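Local coordinates for protein cytochrome C (PDB 5LO9) that probably oxidises thiosulfate to tetrathionate, and can run the reverse reduction, passing electrons along four covalently bound hemes c, at residues A251-E254 and G255-E259; V261-G264 and A265-R269; G417-V420 and F421-L424; N449-L453 and D454-L458. One frame throughout, in Å; residues are numbered along the deposited sequence.

Followed from the N terminus, the four contacts come one after another, and each is local, with no residue between its two segments; none nests in or crosses another. Contact 1 turns the loop after helix 176-187 into helix 256-269. Contact 2 lies further along that helix and touches contact 1 through L252 and P253, which pack on V261 and, for L252, R262. The side chain of its last residue, R269, reaches a heme propionate. Contact 3, on the hairpin strand 418-421 and the loop beyond, borders the same heme. Contact 4, the loop between helices 439-449 and 460-470, supplies that heme's methionine ligand. Contacts 2, 3 and 4 therefore all border one heme, whereas contact 1 stays at the surface.

Contact 1 (A251-E254 and G255-E259); sequences ALPE and GPLGE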
loop_
_atom_site.group_PDB
_atom_site.type_symbol
_atom_site.label_atom_id
_atom_site.label_comp_id
_atom_site.label_asym_id
_atom_site.label_seq_id
_atom_site.Cartn_x
_atom_site.Cartn_y
_atom_site.Cartn_z
ATOM N N ALA A 251 -0.982 21.398 3.162
ATOM C CA ALA A 251 -2.140 20.520 3.080
ATOM C C ALA A 251 -1.873 19.122 3.654
ATOM O O ALA A 251 -2.038 18.117 2.966
ATOM C CB ALA A 251 -2.558 20.428 1.619
ATOM N N LEU A 252 -1.472 19.053 4.970
ATOM C CA LEU A 252 -1.349 17.719 5.559
ATOM C C LEU A 252 -2.727 17.124 5.874
ATOM O O LEU A 252 -3.677 17.865 6.135
ATOM C CB LEU A 252 -0.562 17.751 6.859
ATOM C CG LEU A 252 0.947 17.784 6.921
ATOM C CD1 LEU A 252 1.349 17.564 8.406
ATOM C CD2 LEU A 252 1.573 16.759 5.978
ATOM N N PRO A 253 -2.852 15.794 5.931
ATOM C CA PRO A 253 -4.144 15.210 6.285
ATOM C C PRO A 253 -4.484 15.545 7.726
ATOM O O PRO A 253 -3.630 15.949 8.521
ATOM C CB PRO A 253 -3.943 13.694 6.083
ATOM C CG PRO A 253 -2.784 13.552 5.242
ATOM C CD PRO A 253 -1.880 14.726 5.617
ATOM N N GLU A 254 -5.766 15.398 8.046
ATOM C CA GLU A 254 -6.265 15.755 9.362
ATOM C C GLU A 254 -6.056 14.648 10.387
ATOM O O GLU A 254 -6.209 13.454 10.097
ATOM C CB GLU A 254 -7.738 16.104 9.257
ATOM C CG GLU A 254 -7.912 17.513 8.793
ATOM C CD GLU A 254 -9.340 17.927 8.797
ATOM O OE1 GLU A 254 -10.206 17.041 9.035
ATOM O OE2 GLU A 254 -9.583 19.136 8.574
ATOM N N GLY A 255 -5.693 15.059 11.589
ATOM C CA GLY A 255 -5.704 14.161 12.710
ATOM C C GLY A 255 -4.498 13.262 12.701
ATOM O O GLY A 255 -3.501 13.519 12.022
ATOM N N PRO A 256 -4.605 12.141 13.388
ATOM C CA PRO A 256 -3.420 11.308 13.610
ATOM C C PRO A 256 -2.685 10.931 12.348
ATOM O O PRO A 256 -1.450 10.923 12.340
ATOM C CB PRO A 256 -4.001 10.066 14.281
ATOM C CG PRO A 256 -5.252 10.547 14.977
ATOM C CD PRO A 256 -5.810 11.594 14.025
ATOM N N LEU A 257 -3.393 10.647 11.262
ATOM C CA LEU A 257 -2.691 10.339 10.024
ATOM C C LEU A 257 -1.716 11.443 9.646
ATOM O O LEU A 257 -0.640 11.166 9.110
ATOM C CB LEU A 257 -3.680 10.144 8.889
ATOM C CG LEU A 257 -3.008 9.829 7.560
ATOM C CD1 LEU A 257 -2.198 8.535 7.683
ATOM C CD2 LEU A 257 -4.046 9.686 6.455
ATOM N N GLY A 258 -2.113 12.707 9.847
ATOM C CA GLY A 258 -1.233 13.831 9.555
ATOM C C GLY A 258 0.039 13.865 10.384
ATOM O O GLY A 258 1.103 14.242 9.884
ATOM N N GLU A 259 -0.056 13.517 11.670
ATOM C CA GLU A 259 1.138 13.423 12.495
ATOM C C GLU A 259 2.085 12.347 11.988
ATOM O O GLU A 259 3.302 12.508 12.093
ATOM C CB GLU A 259 0.767 13.137 13.952
ATOM C CG GLU A 259 0.319 14.333 14.802
ATOM C CD GLU A 259 1.108 15.636 14.544
ATOM O OE1 GLU A 259 2.327 15.583 14.203
ATOM O OE2 GLU A 259 0.485 16.723 14.688
#
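L252 opens the contact by bringing one branch up to the start of helix 256-269: its CD1 lies 3.6 Å from the carbonyl O of G258. Its CG stands beside the backbone N (chi1 -81°), which brings that branch onto the helix, and the same side chain goes on to touch V261, R262 and W362. P253 follows and packs on the helix. Its ring carbon CB meets CD2 of L257 at 4.0 Å, while its carbonyl O receives a CA-H...O contact from G258, with CA of G258 3.4 Å from O of P253. A side chain at G258 would run into that carbonyl, and glycine lets the loop lie directly on the helix backbone. E254 sends its extended carboxylate chain away from the helix, but its own backbone leads straight into G255, the N-cap residue. There a positive phi of 79° turns the chain, and the carbonyl O of G255 takes weak bonds from N of G258 and of E259. P256 and L257 also pack against Y313 and V320 of the second subunit. The helix start is thus held by aliphatic packing and one carbon-donor contact, with G258 allowing the close approach and G255 the turn, and no charged group bridging the segments.

Contact 2 (V261-G264 and A265-R269); sequences VRLG and ARLFR. With HEC (heme c), chain F.
L263 and L267 meet one turn apart on helix 256-269, their side chains crossing at a slant with CD1 of L263 4.1 Å from CG of L267. The backbone beneath them is regular alpha helix. N of L267 bonds to O of L263 at 2.7 Å, approaching almost in line with the carbonyl, and N of F268 reaches O of G264 at 2.9 Å. A265 and R266 make the same kind of bond to V261 and R262. This is the close-packed part, where G264, without a side chain, and A265 sit on the turn before, beside the L263-L267 pair. The outward face is looser: R262 turns back to a salt bridge with E259, and R266, bent along its chain, pairs through NE with D274. At the C-terminal end R269 takes up a different job. CG lies opposite the backbone N (chi1 179°), and bends further out carry the guanidinium to a propionate of heme c. NH2 donates to O1D of the heme at 2.7 Å with the oxygen in the guanidinium plane, NH1 reaches O2D at 3.2 Å, and a weak third bond runs from NH1 to O1D. The grip from two nitrogens would limit the rotation of the carboxylate. The F268 side chain touches another heme, beside C287 and H291. Helix 351-363 packs along V261, L263 and A265, and helix 292-295 meets F268 and R269.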
loop_
_atom_site.group_PDB
_atom_site.type_symbol
_atom_site.label_atom_id
_atom_site.label_comp_id
_atom_site.label_asym_id
_atom_site.label_seq_id
_atom_site.Cartn_x
_atom_site.Cartn_y
_atom_site.Cartn_z
ATOM N N VAL A 261 2.207 11.318 8.768
ATOM C CA VAL A 261 2.756 11.826 7.521
ATOM C C VAL A 261 3.936 12.750 7.813
ATOM O O VAL A 261 4.982 12.677 7.163
ATOM C CB VAL A 261 1.666 12.522 6.691
ATOM C CG1 VAL A 261 2.311 13.292 5.542
ATOM C CG2 VAL A 261 0.662 11.504 6.146
ATOM N N ARG A 262 3.797 13.605 8.813
ATOM C CA ARG A 262 4.889 14.493 9.182
ATOM C C ARG A 262 6.106 13.696 9.639
ATOM O O ARG A 262 7.250 13.987 9.248
ATOM C CB ARG A 262 4.382 15.449 10.247
ATOM C CG ARG A 262 5.431 16.241 10.987
ATOM C CD ARG A 262 4.753 17.204 11.977
ATOM N NE ARG A 262 3.767 17.990 11.252
ATOM C CZ ARG A 262 2.692 18.533 11.780
ATOM N NH1 ARG A 262 2.441 18.381 13.076
ATOM N NH2 ARG A 262 1.875 19.219 10.991
ATOM N N LEU A 263 5.884 12.659 10.440
ATOM C CA LEU A 263 7.006 11.837 10.881
ATOM C C LEU A 263 7.676 11.172 9.692
ATOM O O LEU A 263 8.897 11.182 9.574
ATOM C CB LEU A 263 6.535 10.777 11.867
ATOM C CG LEU A 263 7.635 9.823 12.333
ATOM C CD1 LEU A 263 8.671 10.574 13.032
ATOM C CD2 LEU A 263 7.072 8.771 13.253
ATOM N N GLY A 264 6.890 10.582 8.796
ATOM C CA GLY A 264 7.487 9.957 7.635
ATOM C C GLY A 264 8.282 10.951 6.812
ATOM O O GLY A 264 9.340 10.626 6.269
ATOM N N ALA A 265 7.791 12.176 6.709
ATOM C CA ALA A 265 8.572 13.190 6.018
ATOM C C ALA A 265 9.860 13.489 6.756
ATOM O O ALA A 265 10.881 13.777 6.126
ATOM C CB ALA A 265 7.794 14.485 5.866
ATOM N N ARG A 266 9.853 13.414 8.078
ATOM C CA ARG A 266 11.104 13.702 8.766
ATOM C C ARG A 266 12.047 12.498 8.779
ATOM O O ARG A 266 13.268 12.677 8.692
ATOM C CB ARG A 266 10.776 14.244 10.171
ATOM C CG ARG A 266 11.337 13.561 11.380
ATOM C CD ARG A 266 11.585 14.569 12.535
ATOM N NE ARG A 266 12.985 14.432 12.958
ATOM C CZ ARG A 266 13.860 15.427 13.080
ATOM N NH1 ARG A 266 13.470 16.673 12.823
ATOM N NH2 ARG A 266 15.132 15.165 13.456
ATOM N N LEU A 267 11.527 11.274 8.789
ATOM C CA LEU A 267 12.409 10.130 8.654
ATOM C C LEU A 267 13.032 10.082 7.270
ATOM O O LEU A 267 14.159 9.613 7.106
ATOM C CB LEU A 267 11.636 8.860 8.897
ATOM C CG LEU A 267 11.025 8.605 10.265
ATOM C CD1 LEU A 267 10.386 7.203 10.273
ATOM C CD2 LEU A 267 12.079 8.706 11.311
ATOM N N PHE A 268 12.283 10.515 6.259
ATOM C CA PHE A 268 12.805 10.556 4.901
ATOM C C PHE A 268 13.987 11.519 4.793
ATOM O O PHE A 268 14.984 11.232 4.113
ATOM C CB PHE A 268 11.679 10.977 3.955
ATOM C CG PHE A 268 11.878 10.562 2.528
ATOM C CD1 PHE A 268 11.407 9.341 2.085
ATOM C CD2 PHE A 268 12.507 11.407 1.628
ATOM C CE1 PHE A 268 11.557 8.947 0.757
ATOM C CE2 PHE A 268 12.657 11.030 0.306
ATOM C CZ PHE A 268 12.180 9.780 -0.132
ATOM N N ARG A 269 13.872 12.675 5.447
ATOM C CA ARG A 269 14.845 13.753 5.381
ATOM C C ARG A 269 15.978 13.597 6.403
ATOM O O ARG A 269 17.109 14.049 6.161
ATOM C CB ARG A 269 14.099 15.080 5.599
ATOM C CG ARG A 269 14.926 16.344 5.592
ATOM C CD ARG A 269 15.474 16.660 4.221
ATOM N NE ARG A 269 16.787 16.066 3.990
ATOM C CZ ARG A 269 17.557 16.298 2.932
ATOM N NH1 ARG A 269 17.176 17.126 1.963
ATOM N NH2 ARG A 269 18.719 15.676 2.848
HETATM FE FE HEC F . 25.672 16.080 -5.647
HETATM C CHA HEC F . 23.325 14.223 -3.850
HETATM C CHB HEC F . 26.651 13.237 -7.428
HETATM C CHC HEC F . 27.668 18.064 -7.664
HETATM C CHD HEC F . 25.181 18.816 -3.469
HETATM N NA HEC F . 25.100 14.075 -5.634
HETATM C C1A HEC F . 24.167 13.525 -4.842
HETATM C C2A HEC F . 24.036 12.061 -5.075
HETATM C C3A HEC F . 24.993 11.779 -6.129
HETATM C C4A HEC F . 25.610 13.106 -6.396
HETATM C CMA HEC F . 25.249 10.444 -6.759
HETATM C CAA HEC F . 23.130 11.053 -4.447
HETATM C CBA HEC F . 24.004 9.944 -3.851
HETATM C CGA HEC F . 23.951 9.861 -2.350
HETATM O O1A HEC F . 23.212 10.645 -1.738
HETATM O O2A HEC F . 24.675 9.000 -1.805
HETATM N NB HEC F . 26.923 15.707 -7.258
HETATM C C1B HEC F . 27.191 14.535 -7.819
HETATM C C2B HEC F . 28.131 14.643 -8.957
HETATM C C3B HEC F . 28.424 16.070 -9.033
HETATM C C4B HEC F . 27.599 16.632 -7.939
HETATM C CMB HEC F . 28.663 13.542 -9.801
HETATM C CAB HEC F . 29.309 16.805 -10.006
HETATM C CBB HEC F . 28.752 16.551 -11.386
HETATM N NC HEC F . 26.319 18.068 -5.578
HETATM C C1C HEC F . 27.103 18.667 -6.463
HETATM C C2C HEC F . 27.431 20.060 -6.120
HETATM C C3C HEC F . 26.708 20.294 -4.885
HETATM C C4C HEC F . 26.067 18.977 -4.633
HETATM C CMC HEC F . 28.321 20.984 -6.883
HETATM C CAC HEC F . 26.643 21.504 -3.988
HETATM C CBC HEC F . 26.273 22.806 -4.614
HETATM N ND HEC F . 24.460 16.450 -3.990
HETATM C C1D HEC F . 24.393 17.583 -3.276
HETATM C C2D HEC F . 23.384 17.483 -2.187
HETATM C C3D HEC F . 22.835 16.144 -2.316
HETATM C C4D HEC F . 23.568 15.593 -3.464
HETATM C CMD HEC F . 22.984 18.498 -1.179
HETATM C CAD HEC F . 21.792 15.530 -1.450
HETATM C CBD HEC F . 20.460 16.131 -1.890
HETATM C CGD HEC F . 19.543 16.433 -0.711
HETATM O O1D HEC F . 19.894 16.250 0.468
HETATM O O2D HEC F . 18.426 16.900 -0.953
#

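Contact 3 (G417-V420 and F421-L424); sequences GEVV and FPPL. With HEC (heme c), chain F.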
loop_
_atom_site.group_PDB
_atom_site.type_symbol
_atom_site.label_atom_id
_atom_site.label_comp_id
_atom_site.label_asym_id
_atom_site.label_seq_id
_atom_site.Cartn_x
_atom_site.Cartn_y
_atom_site.Cartn_z
ATOM N N GLY A 417 25.955 16.418 12.834
ATOM C CA GLY A 417 25.405 15.107 12.561
ATOM C C GLY A 417 24.500 14.992 11.350
ATOM O O GLY A 417 24.253 13.868 10.897
ATOM N N GLU A 418 23.976 16.105 10.827
ATOM C CA GLU A 418 23.132 16.097 9.634
ATOM C C GLU A 418 23.957 15.979 8.362
ATOM O O GLU A 418 25.053 16.538 8.259
ATOM C CB GLU A 418 22.306 17.378 9.550
ATOM C CG GLU A 418 21.345 17.612 10.730
ATOM C CD GLU A 418 20.349 16.466 11.002
ATOM O OE1 GLU A 418 19.769 15.856 10.051
ATOM O OE2 GLU A 418 20.192 16.167 12.214
ATOM N N VAL A 419 23.414 15.263 7.383
ATOM C CA VAL A 419 24.083 15.108 6.096
ATOM C C VAL A 419 23.794 16.344 5.266
ATOM O O VAL A 419 22.668 16.538 4.811
ATOM C CB VAL A 419 23.620 13.857 5.337
ATOM C CG1 VAL A 419 24.492 13.683 4.105
ATOM C CG2 VAL A 419 23.690 12.604 6.185
ATOM N N VAL A 420 24.823 17.127 4.981
ATOM C CA VAL A 420 24.650 18.217 4.037
ATOM C C VAL A 420 24.975 17.749 2.632
ATOM O O VAL A 420 24.141 17.866 1.741
ATOM C CB VAL A 420 25.527 19.411 4.414
ATOM C CG1 VAL A 420 25.377 20.478 3.397
ATOM C CG2 VAL A 420 25.149 19.934 5.755
ATOM N N PHE A 421 26.171 17.207 2.435
ATOM C CA PHE A 421 26.600 16.697 1.133
ATOM C C PHE A 421 26.943 15.231 1.307
ATOM O O PHE A 421 27.878 14.900 2.057
ATOM C CB PHE A 421 27.802 17.470 0.595
ATOM C CG PHE A 421 27.573 18.930 0.559
ATOM C CD1 PHE A 421 26.478 19.436 -0.124
ATOM C CD2 PHE A 421 28.422 19.806 1.227
ATOM C CE1 PHE A 421 26.230 20.784 -0.158
ATOM C CE2 PHE A 421 28.172 21.186 1.230
ATOM C CZ PHE A 421 27.078 21.674 0.526
ATOM N N PRO A 422 26.188 14.323 0.704
ATOM C CA PRO A 422 26.373 12.921 0.975
ATOM C C PRO A 422 27.733 12.440 0.515
ATOM O O PRO A 422 28.181 12.785 -0.585
ATOM C CB PRO A 422 25.257 12.256 0.154
ATOM C CG PRO A 422 24.267 13.302 -0.053
ATOM C CD PRO A 422 25.015 14.561 -0.144
ATOM N N PRO A 423 28.382 11.604 1.319
ATOM C CA PRO A 423 29.523 10.800 0.854
ATOM C C PRO A 423 29.153 9.925 -0.328
ATOM O O PRO A 423 28.148 9.224 -0.296
ATOM C CB PRO A 423 29.848 9.920 2.065
ATOM C CG PRO A 423 29.169 10.521 3.193
ATOM C CD PRO A 423 28.001 11.292 2.695
ATOM N N LEU A 424 30.015 9.908 -1.339
ATOM C CA LEU A 424 29.754 9.165 -2.554
ATOM C C LEU A 424 30.561 7.890 -2.674
ATOM O O LEU A 424 30.309 7.097 -3.594
ATOM C CB LEU A 424 30.028 10.051 -3.764
ATOM C CG LEU A 424 29.268 11.370 -3.798
ATOM C CD1 LEU A 424 29.563 12.049 -5.152
ATOM C CD2 LEU A 424 27.753 11.170 -3.596
HETATM FE FE HEC F . 25.672 16.080 -5.647
HETATM C CHA HEC F . 23.325 14.223 -3.850
HETATM C CHB HEC F . 26.651 13.237 -7.428
HETATM C CHC HEC F . 27.668 18.064 -7.664
HETATM C CHD HEC F . 25.181 18.816 -3.469
HETATM N NA HEC F . 25.100 14.075 -5.634
HETATM C C1A HEC F . 24.167 13.525 -4.842
HETATM C C2A HEC F . 24.036 12.061 -5.075
HETATM C C3A HEC F . 24.993 11.779 -6.129
HETATM C C4A HEC F . 25.610 13.106 -6.396
HETATM C CMA HEC F . 25.249 10.444 -6.759
HETATM C CAA HEC F . 23.130 11.053 -4.447
HETATM C CBA HEC F . 24.004 9.944 -3.851
HETATM C CGA HEC F . 23.951 9.861 -2.350
HETATM O O1A HEC F . 23.212 10.645 -1.738
HETATM O O2A HEC F . 24.675 9.000 -1.805
HETATM N NB HEC F . 26.923 15.707 -7.258
HETATM C C1B HEC F . 27.191 14.535 -7.819
HETATM C C2B HEC F . 28.131 14.643 -8.957
HETATM C C3B HEC F . 28.424 16.070 -9.033
HETATM C C4B HEC F . 27.599 16.632 -7.939
HETATM C CMB HEC F . 28.663 13.542 -9.801
HETATM C CAB HEC F . 29.309 16.805 -10.006
HETATM C CBB HEC F . 28.752 16.551 -11.386
HETATM N NC HEC F . 26.319 18.068 -5.578
HETATM C C1C HEC F . 27.103 18.667 -6.463
HETATM C C2C HEC F . 27.431 20.060 -6.120
HETATM C C3C HEC F . 26.708 20.294 -4.885
HETATM C C4C HEC F . 26.067 18.977 -4.633
HETATM C CMC HEC F . 28.321 20.984 -6.883
HETATM C CAC HEC F . 26.643 21.504 -3.988
HETATM C CBC HEC F . 26.273 22.806 -4.614
HETATM N ND HEC F . 24.460 16.450 -3.990
HETATM C C1D HEC F . 24.393 17.583 -3.276
HETATM C C2D HEC F . 23.384 17.483 -2.187
HETATM C C3D HEC F . 22.835 16.144 -2.316
HETATM C C4D HEC F . 23.568 15.593 -3.464
HETATM C CMD HEC F . 22.984 18.498 -1.179
HETATM C CAD HEC F . 21.792 15.530 -1.450
HETATM C CBD HEC F . 20.460 16.131 -1.890
HETATM C CGD HEC F . 19.543 16.433 -0.711
HETATM O O1D HEC F . 19.894 16.250 0.468
HETATM O O2D HEC F . 18.426 16.900 -0.953
#
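P422, which lies against V419 across the contact, offers its carbonyl O to ND1 of H406, the histidine ligand of the heme iron. That bond would hold the imidazole at a set rotation and probably make it a stronger electron donor to the iron. The ring of P422 rests on the heme: CD is 3.5 Å from the heme C3D, while CG1 of V419 comes within 3.7 Å of CA of P422. Next door, V420 and F421 lie side by side. CG1 of V420 sits over the centre of the phenyl face, 3.5 Å from the ring centroid and only 8° off its normal, a CH-pi contact; with chi1 at 177° CG1 lies opposite the backbone N of V420, which brings it over the ring. CD1 of F421 approaches the heme meso carbon CHD at 3.6 Å, and F136 meets the same ring at an inclined angle. Exchanging this phenylalanine for an alanine would probably leave CG1 of V420 without its aromatic partner and open a gap beside CHD. L424 adds CD2 against C3A of the heme. V420 and F421 both face L413, a classic beta bulge in a hairpin, and the proline carbonyl on the ligand histidine matches the familiar class I c-type cytochrome site.

Contact 4 (N449-L453 and D454-L458); sequences NMPLL and DTVRL. With HEC (heme c), chain F.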
loop_
_atom_site.group_PDB
_atom_site.type_symbol
_atom_site.label_atom_id
_atom_site.label_comp_id
_atom_site.label_asym_id
_atom_site.label_seq_id
_atom_site.Cartn_x
_atom_site.Cartn_y
_atom_site.Cartn_z
ATOM N N ASN A 449 20.328 15.558 -12.425
ATOM C CA ASN A 449 20.149 16.151 -11.109
ATOM C C ASN A 449 21.394 16.744 -10.498
ATOM O O ASN A 449 21.269 17.445 -9.479
ATOM C CB ASN A 449 19.574 15.120 -10.143
ATOM C CG ASN A 449 18.196 14.717 -10.549
ATOM O OD1 ASN A 449 17.258 15.509 -10.468
ATOM N ND2 ASN A 449 18.064 13.513 -11.047
ATOM N N MET A 450 22.571 16.534 -11.093
ATOM C CA MET A 450 23.771 17.072 -10.469
ATOM C C MET A 450 24.648 17.766 -11.501
ATOM O O MET A 450 24.880 17.229 -12.591
ATOM C CB MET A 450 24.605 15.995 -9.772
ATOM C CG MET A 450 23.963 15.489 -8.503
ATOM S SD MET A 450 24.047 16.658 -7.154
ATOM C CE MET A 450 22.411 16.523 -6.458
ATOM N N PRO A 451 25.228 18.909 -11.147
ATOM C CA PRO A 451 25.175 19.526 -9.813
ATOM C C PRO A 451 23.834 20.028 -9.333
ATOM O O PRO A 451 23.049 20.477 -10.142
ATOM C CB PRO A 451 26.113 20.707 -9.941
ATOM C CG PRO A 451 27.057 20.319 -10.989
ATOM C CD PRO A 451 26.196 19.581 -12.004
ATOM N N LEU A 452 23.662 20.009 -8.009
ATOM C CA LEU A 452 22.419 20.379 -7.330
ATOM C C LEU A 452 21.690 21.534 -7.998
ATOM O O LEU A 452 20.529 21.397 -8.406
ATOM C CB LEU A 452 22.749 20.758 -5.893
ATOM C CG LEU A 452 21.603 21.097 -4.995
ATOM C CD1 LEU A 452 20.801 19.843 -4.693
ATOM C CD2 LEU A 452 22.213 21.745 -3.758
ATOM N N LEU A 453 22.391 22.655 -8.159
ATOM C CA LEU A 453 21.867 23.847 -8.814
ATOM C C LEU A 453 22.334 23.854 -10.256
ATOM O O LEU A 453 23.518 23.651 -10.537
ATOM C CB LEU A 453 22.334 25.110 -8.094
ATOM C CG LEU A 453 21.772 26.450 -8.531
ATOM C CD1 LEU A 453 20.258 26.427 -8.618
ATOM C CD2 LEU A 453 22.281 27.553 -7.561
ATOM N N ASP A 454 21.402 24.096 -11.164
ATOM C CA ASP A 454 21.672 23.864 -12.574
ATOM C C ASP A 454 22.387 25.041 -13.239
ATOM O O ASP A 454 21.996 25.458 -14.331
ATOM C CB ASP A 454 20.391 23.520 -13.360
ATOM C CG ASP A 454 19.312 24.571 -13.257
ATOM O OD1 ASP A 454 19.361 25.473 -12.399
ATOM O OD2 ASP A 454 18.418 24.501 -14.107
ATOM N N THR A 455 23.436 25.580 -12.620
ATOM C CA THR A 455 24.329 26.452 -13.372
ATOM C C THR A 455 25.139 25.662 -14.383
ATOM O O THR A 455 25.590 26.217 -15.400
ATOM C CB THR A 455 25.302 27.157 -12.454
ATOM O OG1 THR A 455 26.117 26.167 -11.836
ATOM C CG2 THR A 455 24.575 27.955 -11.403
ATOM N N VAL A 456 25.275 24.369 -14.136
ATOM C CA VAL A 456 26.005 23.435 -14.979
ATOM C C VAL A 456 25.108 22.237 -15.228
ATOM O O VAL A 456 24.511 21.703 -14.290
ATOM C CB VAL A 456 27.312 22.980 -14.292
ATOM C CG1 VAL A 456 28.086 22.063 -15.203
ATOM C CG2 VAL A 456 28.143 24.200 -13.856
ATOM N N ARG A 457 25.066 21.760 -16.465
ATOM C CA ARG A 457 24.372 20.506 -16.733
ATOM C C ARG A 457 25.210 19.669 -17.683
ATOM O O ARG A 457 25.442 20.067 -18.825
ATOM C CB ARG A 457 22.969 20.760 -17.291
ATOM C CG ARG A 457 21.869 20.911 -16.186
ATOM C CD ARG A 457 21.606 19.611 -15.428
ATOM N NE ARG A 457 20.731 19.696 -14.255
ATOM C CZ ARG A 457 21.144 19.898 -13.002
ATOM N NH1 ARG A 457 22.429 20.072 -12.727
ATOM N NH2 ARG A 457 20.262 19.912 -12.007
ATOM N N LEU A 458 25.650 18.508 -17.200
ATOM C CA LEU A 458 26.537 17.639 -17.951
ATOM C C LEU A 458 25.843 16.981 -19.126
ATOM O O LEU A 458 24.634 16.759 -19.124
ATOM C CB LEU A 458 27.098 16.560 -17.055
ATOM C CG LEU A 458 27.706 17.042 -15.732
ATOM C CD1 LEU A 458 28.319 15.890 -14.970
ATOM C CD2 LEU A 458 28.774 18.024 -15.982
HETATM FE FE HEC F . 25.672 16.080 -5.647
HETATM C CHA HEC F . 23.325 14.223 -3.850
HETATM C CHB HEC F . 26.651 13.237 -7.428
HETATM C CHC HEC F . 27.668 18.064 -7.664
HETATM C CHD HEC F . 25.181 18.816 -3.469
HETATM N NA HEC F . 25.100 14.075 -5.634
HETATM C C1A HEC F . 24.167 13.525 -4.842
HETATM C C2A HEC F . 24.036 12.061 -5.075
HETATM C C3A HEC F . 24.993 11.779 -6.129
HETATM C C4A HEC F . 25.610 13.106 -6.396
HETATM C CMA HEC F . 25.249 10.444 -6.759
HETATM C CAA HEC F . 23.130 11.053 -4.447
HETATM C CBA HEC F . 24.004 9.944 -3.851
HETATM C CGA HEC F . 23.951 9.861 -2.350
HETATM O O1A HEC F . 23.212 10.645 -1.738
HETATM O O2A HEC F . 24.675 9.000 -1.805
HETATM N NB HEC F . 26.923 15.707 -7.258
HETATM C C1B HEC F . 27.191 14.535 -7.819
HETATM C C2B HEC F . 28.131 14.643 -8.957
HETATM C C3B HEC F . 28.424 16.070 -9.033
HETATM C C4B HEC F . 27.599 16.632 -7.939
HETATM C CMB HEC F . 28.663 13.542 -9.801
HETATM C CAB HEC F . 29.309 16.805 -10.006
HETATM C CBB HEC F . 28.752 16.551 -11.386
HETATM N NC HEC F . 26.319 18.068 -5.578
HETATM C C1C HEC F . 27.103 18.667 -6.463
HETATM C C2C HEC F . 27.431 20.060 -6.120
HETATM C C3C HEC F . 26.708 20.294 -4.885
HETATM C C4C HEC F . 26.067 18.977 -4.633
HETATM C CMC HEC F . 28.321 20.984 -6.883
HETATM C CAC HEC F . 26.643 21.504 -3.988
HETATM C CBC HEC F . 26.273 22.806 -4.614
HETATM N ND HEC F . 24.460 16.450 -3.990
HETATM C C1D HEC F . 24.393 17.583 -3.276
HETATM C C2D HEC F . 23.384 17.483 -2.187
HETATM C C3D HEC F . 22.835 16.144 -2.316
HETATM C C4D HEC F . 23.568 15.593 -3.464
HETATM C CMD HEC F . 22.984 18.498 -1.179
HETATM C CAD HEC F . 21.792 15.530 -1.450
HETATM C CBD HEC F . 20.460 16.131 -1.890
HETATM C CGD HEC F . 19.543 16.433 -0.711
HETATM O O1D HEC F . 19.894 16.250 0.468
HETATM O O2D HEC F . 18.426 16.900 -0.953
HETATM O O HOH W 1 24.096 17.470 -15.049
HETATM O O HOH W 2 18.802 23.119 -9.902
#
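P451 and R457 join two parts of the methionine-ligand loop, a buried turn of chain between helices 439-449 and 460-470. NH1 of R457 donates to O of P451 at 2.7 Å, almost straight (174°), with the oxygen in the guanidinium plane; NH2 adds a weak bond to the same oxygen. A bend at chi2 (-68°) folds the chain back so that NH1 makes a weak bond to O of V456. CB of D454 covers one face of the guanidinium, and the backbone around N449 and M450 lies over the other. A lysine in place of R457 would lose the flat paired donors and is likely to leave O of P451 less firmly held and the loop freer to shift. CD of P451, which follows a cis peptide bond, packs 4.2 Å from CB of V456. Water 1 links O of M450 to N of L458, and D454, centre of an inverse gamma turn, forms a salt bridge with R173. SD of M450 binds the heme iron at 2.3 Å, with H406 as the other axial ligand. The arginine and the water thus hold the carbonyls of the methionine and the next proline, and probably help keep the sulfur on the iron.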